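Local coordinates for pheromome Binding Protein (Epiphyas postvittana, PDB 6VQ5) that probably binds small hydrophobic odorants such as pheromones and carries them, at residues K14-C19 with S28-L33; C50-M55 with M109-I114. One frame throughout, in Å; residues are numbered along the deposited sequence.

Interaction 1 (K14-C19 with S28-L33); sequences KVLEEC and SIINDL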
# COMPACT_ATOMS: atom_id res chain seq x y z
N LYS A 14 8.73 10.48 -5.62
CA LYS A 14 9.34 11.36 -4.59
C LYS A 14 9.34 10.61 -3.26
O LYS A 14 10.39 10.54 -2.59
CB LYS A 14 8.59 12.69 -4.44
CG LYS A 14 8.40 13.46 -5.74
CD LYS A 14 8.16 14.95 -5.58
CE LYS A 14 8.53 15.70 -6.84
NZ LYS A 14 7.86 17.01 -6.91
N VAL A 15 8.19 10.05 -2.91
CA VAL A 15 7.97 9.43 -1.58
C VAL A 15 8.73 8.10 -1.53
O VAL A 15 9.34 7.83 -0.47
CB VAL A 15 6.45 9.32 -1.30
CG1 VAL A 15 6.09 8.15 -0.43
CG2 VAL A 15 5.94 10.61 -0.70
N LEU A 16 8.74 7.34 -2.62
CA LEU A 16 9.54 6.08 -2.75
C LEU A 16 11.04 6.39 -2.58
O LEU A 16 11.69 5.69 -1.79
CB LEU A 16 9.26 5.40 -4.10
CG LEU A 16 10.02 4.09 -4.34
CD1 LEU A 16 9.92 3.17 -3.14
CD2 LEU A 16 9.51 3.37 -5.58
N GLU A 17 11.55 7.37 -3.33
CA GLU A 17 12.98 7.79 -3.32
C GLU A 17 13.37 8.28 -1.92
O GLU A 17 14.49 7.96 -1.48
CB GLU A 17 13.23 8.88 -4.35
CG GLU A 17 13.35 8.36 -5.77
CD GLU A 17 14.31 7.21 -5.97
OE1 GLU A 17 15.51 7.39 -5.80
OE2 GLU A 17 13.86 6.11 -6.28
N GLU A 18 12.50 9.04 -1.26
CA GLU A 18 12.78 9.53 0.11
C GLU A 18 12.92 8.32 1.01
O GLU A 18 13.97 8.20 1.67
CB GLU A 18 11.69 10.48 0.62
CG GLU A 18 11.78 11.87 0.03
CD GLU A 18 10.75 12.84 0.57
OE1 GLU A 18 9.83 12.40 1.29
OE2 GLU A 18 10.89 14.05 0.32
N CYS A 19 11.92 7.43 1.00
CA CYS A 19 11.87 6.22 1.86
C CYS A 19 13.08 5.34 1.60
O CYS A 19 13.58 4.74 2.58
CB CYS A 19 10.56 5.48 1.64
SG CYS A 19 9.19 6.41 2.35
N SER A 28 16.54 -3.02 -5.51
CA SER A 28 15.60 -4.16 -5.60
C SER A 28 14.19 -3.76 -5.11
O SER A 28 13.22 -4.37 -5.61
CB SER A 28 16.15 -5.38 -4.92
OG SER A 28 16.18 -5.20 -3.51
N ILE A 29 14.03 -2.76 -4.23
CA ILE A 29 12.69 -2.35 -3.72
C ILE A 29 11.79 -2.01 -4.93
O ILE A 29 10.54 -2.18 -4.85
CB ILE A 29 12.79 -1.18 -2.71
CG1 ILE A 29 11.46 -0.85 -2.03
CG2 ILE A 29 13.36 0.08 -3.35
CD1 ILE A 29 10.75 -2.03 -1.43
N ILE A 30 12.37 -1.55 -6.03
CA ILE A 30 11.63 -1.26 -7.29
C ILE A 30 11.09 -2.60 -7.84
O ILE A 30 9.87 -2.72 -8.14
CB ILE A 30 12.56 -0.56 -8.29
CG1 ILE A 30 13.17 0.73 -7.73
CG2 ILE A 30 11.88 -0.33 -9.61
CD1 ILE A 30 12.20 1.69 -7.01
N ASN A 31 11.99 -3.58 -7.95
CA ASN A 31 11.68 -4.95 -8.41
C ASN A 31 10.54 -5.48 -7.54
O ASN A 31 9.54 -5.93 -8.14
CB ASN A 31 12.94 -5.81 -8.46
CG ASN A 31 14.02 -5.16 -9.29
OD1 ASN A 31 13.98 -5.20 -10.51
ND2 ASN A 31 14.96 -4.48 -8.66
N ASP A 32 10.63 -5.31 -6.22
CA ASP A 32 9.60 -5.82 -5.27
C ASP A 32 8.25 -5.13 -5.51
O ASP A 32 7.23 -5.82 -5.52
CB ASP A 32 10.02 -5.68 -3.81
CG ASP A 32 11.20 -6.56 -3.46
OD1 ASP A 32 11.51 -7.43 -4.24
OD2 ASP A 32 11.81 -6.33 -2.41
N LEU A 33 8.22 -3.82 -5.68
CA LEU A 33 6.92 -3.11 -5.80
C LEU A 33 6.27 -3.45 -7.14
O LEU A 33 5.03 -3.59 -7.18
CB LEU A 33 7.12 -1.61 -5.57
CG LEU A 33 7.45 -1.27 -4.11
CD1 LEU A 33 7.80 0.21 -3.98
CD2 LEU A 33 6.30 -1.61 -3.17
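Leu16 of helix 13-23 reaches across to Ile29, Ile30 and Leu33 of helix 28-37, and everything that passes between the segments is apolar. The axes of the two segments come no closer than 11.7 Å, too far for backbones to meet, and their directions differ by 132°, nearer antiparallel than parallel. Leu16 therefore meets side chains that come out from the other helix. Its CG stands anti to the backbone N (chi1 -180°), which extends the side chain toward the neighbouring helix and presents both methyls there.

The two methyls divide the work. CD2 of Leu16 lies 3.5 Å from CD1 of Ile30, the two side chains crossing at a slant. Although the CB of Ile30 does not point at the other helix, its chain bends back so that the terminal methyl makes the touch, at the exposed margin of the contact. Leu33 meets the other methyl: its CD1 approaches Leu16 CD1 to 3.7 Å, tip to tip, and is also 3.9 Å from Leu16 CD2. Ile29, buried like Leu16, adds a looser touch, its CG1 being 4.4 Å from Leu16 CD1.

Polar and covalent links lie around this patch. Glu17 forms a salt bridge with Lys20 and Glu18 with Lys58, while a disulfide from Cys19 to Cys54 ties helix 13-23 to helix 46-58. Val15 and Asp32 also rest on that third helix, which both segments therefore share as a neighbour.

As a worked example of packing by a single projecting residue, the contact joins two successive helices of the disulfide-linked, all-helical fold of insect odorant-binding proteins and buries just 149 Å² in all. Dispersion and exclusion of water from Leu16 account for its cohesion, and such methyl contacts carry little directional preference.

Interaction 2 (C50-M55 with M109-I114); sequences CAIVCM and MKALEI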
# COMPACT_ATOMS: atom_id res chain seq x y z
N CYS A 50 8.14 -2.21 5.51
CA CYS A 50 8.70 -0.96 6.10
C CYS A 50 8.64 0.17 5.04
O CYS A 50 8.25 1.30 5.38
CB CYS A 50 10.09 -1.21 6.68
SG CYS A 50 10.18 -2.46 8.01
N ALA A 51 8.95 -0.13 3.78
CA ALA A 51 8.86 0.85 2.67
C ALA A 51 7.43 1.40 2.56
O ALA A 51 7.26 2.62 2.34
CB ALA A 51 9.30 0.20 1.38
N ILE A 52 6.42 0.54 2.73
CA ILE A 52 4.98 0.88 2.52
C ILE A 52 4.48 1.70 3.71
O ILE A 52 3.68 2.65 3.50
CB ILE A 52 4.14 -0.38 2.26
CG1 ILE A 52 4.51 -1.03 0.93
CG2 ILE A 52 2.67 -0.06 2.33
CD1 ILE A 52 4.12 -2.48 0.81
N VAL A 53 4.95 1.37 4.92
CA VAL A 53 4.68 2.20 6.14
C VAL A 53 5.26 3.60 5.89
O VAL A 53 4.50 4.57 5.98
CB VAL A 53 5.25 1.55 7.41
CG1 VAL A 53 5.22 2.48 8.61
CG2 VAL A 53 4.51 0.26 7.71
N CYS A 54 6.55 3.67 5.55
CA CYS A 54 7.28 4.93 5.29
C CYS A 54 6.52 5.78 4.27
O CYS A 54 6.32 6.98 4.52
CB CYS A 54 8.70 4.68 4.79
SG CYS A 54 9.54 6.23 4.36
N MET A 55 6.11 5.18 3.15
CA MET A 55 5.44 5.91 2.04
C MET A 55 4.06 6.35 2.52
O MET A 55 3.68 7.50 2.23
CB MET A 55 5.33 5.06 0.77
CG MET A 55 6.66 4.80 0.07
SD MET A 55 6.48 3.57 -1.27
CE MET A 55 5.39 4.47 -2.37
N MET A 109 5.19 -5.84 8.87
CA MET A 109 4.50 -7.06 8.39
C MET A 109 3.01 -6.76 8.20
O MET A 109 2.46 -7.18 7.17
CB MET A 109 4.70 -8.24 9.35
CG MET A 109 6.13 -8.79 9.32
SD MET A 109 6.67 -9.43 7.67
CE MET A 109 5.46 -10.73 7.43
N LYS A 110 2.41 -6.01 9.13
CA LYS A 110 0.99 -5.59 9.06
C LYS A 110 0.73 -4.86 7.73
O LYS A 110 -0.30 -5.16 7.08
CB LYS A 110 0.61 -4.69 10.23
CG LYS A 110 -0.88 -4.40 10.33
CD LYS A 110 -1.32 -3.72 11.61
CE LYS A 110 -1.85 -2.32 11.37
NZ LYS A 110 -2.70 -1.86 12.49
N ALA A 111 1.63 -3.96 7.32
CA ALA A 111 1.48 -3.14 6.10
C ALA A 111 1.65 -4.02 4.86
O ALA A 111 0.90 -3.84 3.87
CB ALA A 111 2.47 -2.00 6.12
N LEU A 112 2.61 -4.94 4.88
CA LEU A 112 2.83 -5.85 3.73
C LEU A 112 1.55 -6.68 3.52
O LEU A 112 1.06 -6.73 2.38
CB LEU A 112 4.04 -6.75 3.99
CG LEU A 112 4.41 -7.68 2.85
CD1 LEU A 112 4.59 -6.90 1.57
CD2 LEU A 112 5.65 -8.48 3.18
N GLU A 113 1.01 -7.25 4.60
CA GLU A 113 -0.20 -8.11 4.55
C GLU A 113 -1.40 -7.28 4.08
O GLU A 113 -2.11 -7.73 3.16
CB GLU A 113 -0.41 -8.77 5.92
CG GLU A 113 0.60 -9.87 6.22
CD GLU A 113 0.84 -10.83 5.06
OE1 GLU A 113 -0.18 -11.44 4.58
OE2 GLU A 113 2.02 -10.96 4.60
N ILE A 114 -1.64 -6.11 4.65
CA ILE A 114 -2.77 -5.24 4.20
C ILE A 114 -2.58 -4.94 2.71
O ILE A 114 -3.57 -5.02 1.98
CB ILE A 114 -2.91 -3.97 5.06
CG1 ILE A 114 -3.34 -4.31 6.49
CG2 ILE A 114 -3.87 -2.97 4.42
CD1 ILE A 114 -3.09 -3.21 7.50
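A small apolar helix-to-helix contact joins helix 46-58 to helix 107-121, near the surface of this all-helical fold and beside the disulfide between Cys50 and Cys108. It illustrates how a residue with a very short side chain lets two helices come close: the nearest CA atoms, those of Val53 and Ala111, are 6.2 Å apart.

Ala111 carries most of its side. Its CB points at helix 46-58 and meets CG2 of Val53 at 3.4 Å, methyl against methyl. A chi1 of 170° turns CG2 of Val53 to the side opposite the carbonyl carbon, next to the backbone N, and it is this branch that does the touching. Ile52, whose CB also faces the other helix, brings its CG2 to 4.3 Å from Ala111 CB, so the alanine methyl has a branched neighbour from each of two consecutive residues.

Close by, Leu112 lies against Val48, and Met109 against Arg46, both earlier on helix 46-58, which widens the join beyond the two segments.

Between the segments, the join rests on methyl contacts alone, made possible by the small side chain of Ala111, with 159 Å² buried in total. Methyl packing of this kind is weakly directional, whereas the neighbouring Cys50-Cys108 bond links the two helices covalently.

Overall arrangement
Interactions 1 and 2 have their centres 12 Å apart and follow one another along the chain, interaction 1 closing before interaction 2 opens. They share no helix, yet they touch: the 50-55 segment borders both segments of interaction 1, being cross-linked to 14-19 by a disulfide and packed against 28-33 where Ile29 meets Ala51. Helix 46-58 is therefore the common element, with helices 13-23 and 28-37 against it and helix 107-121 joined to it by interaction 2. Two disulfides secure it to the first and last of these, in keeping with the compact, cross-linked helical scaffold of insect odorant-binding proteins.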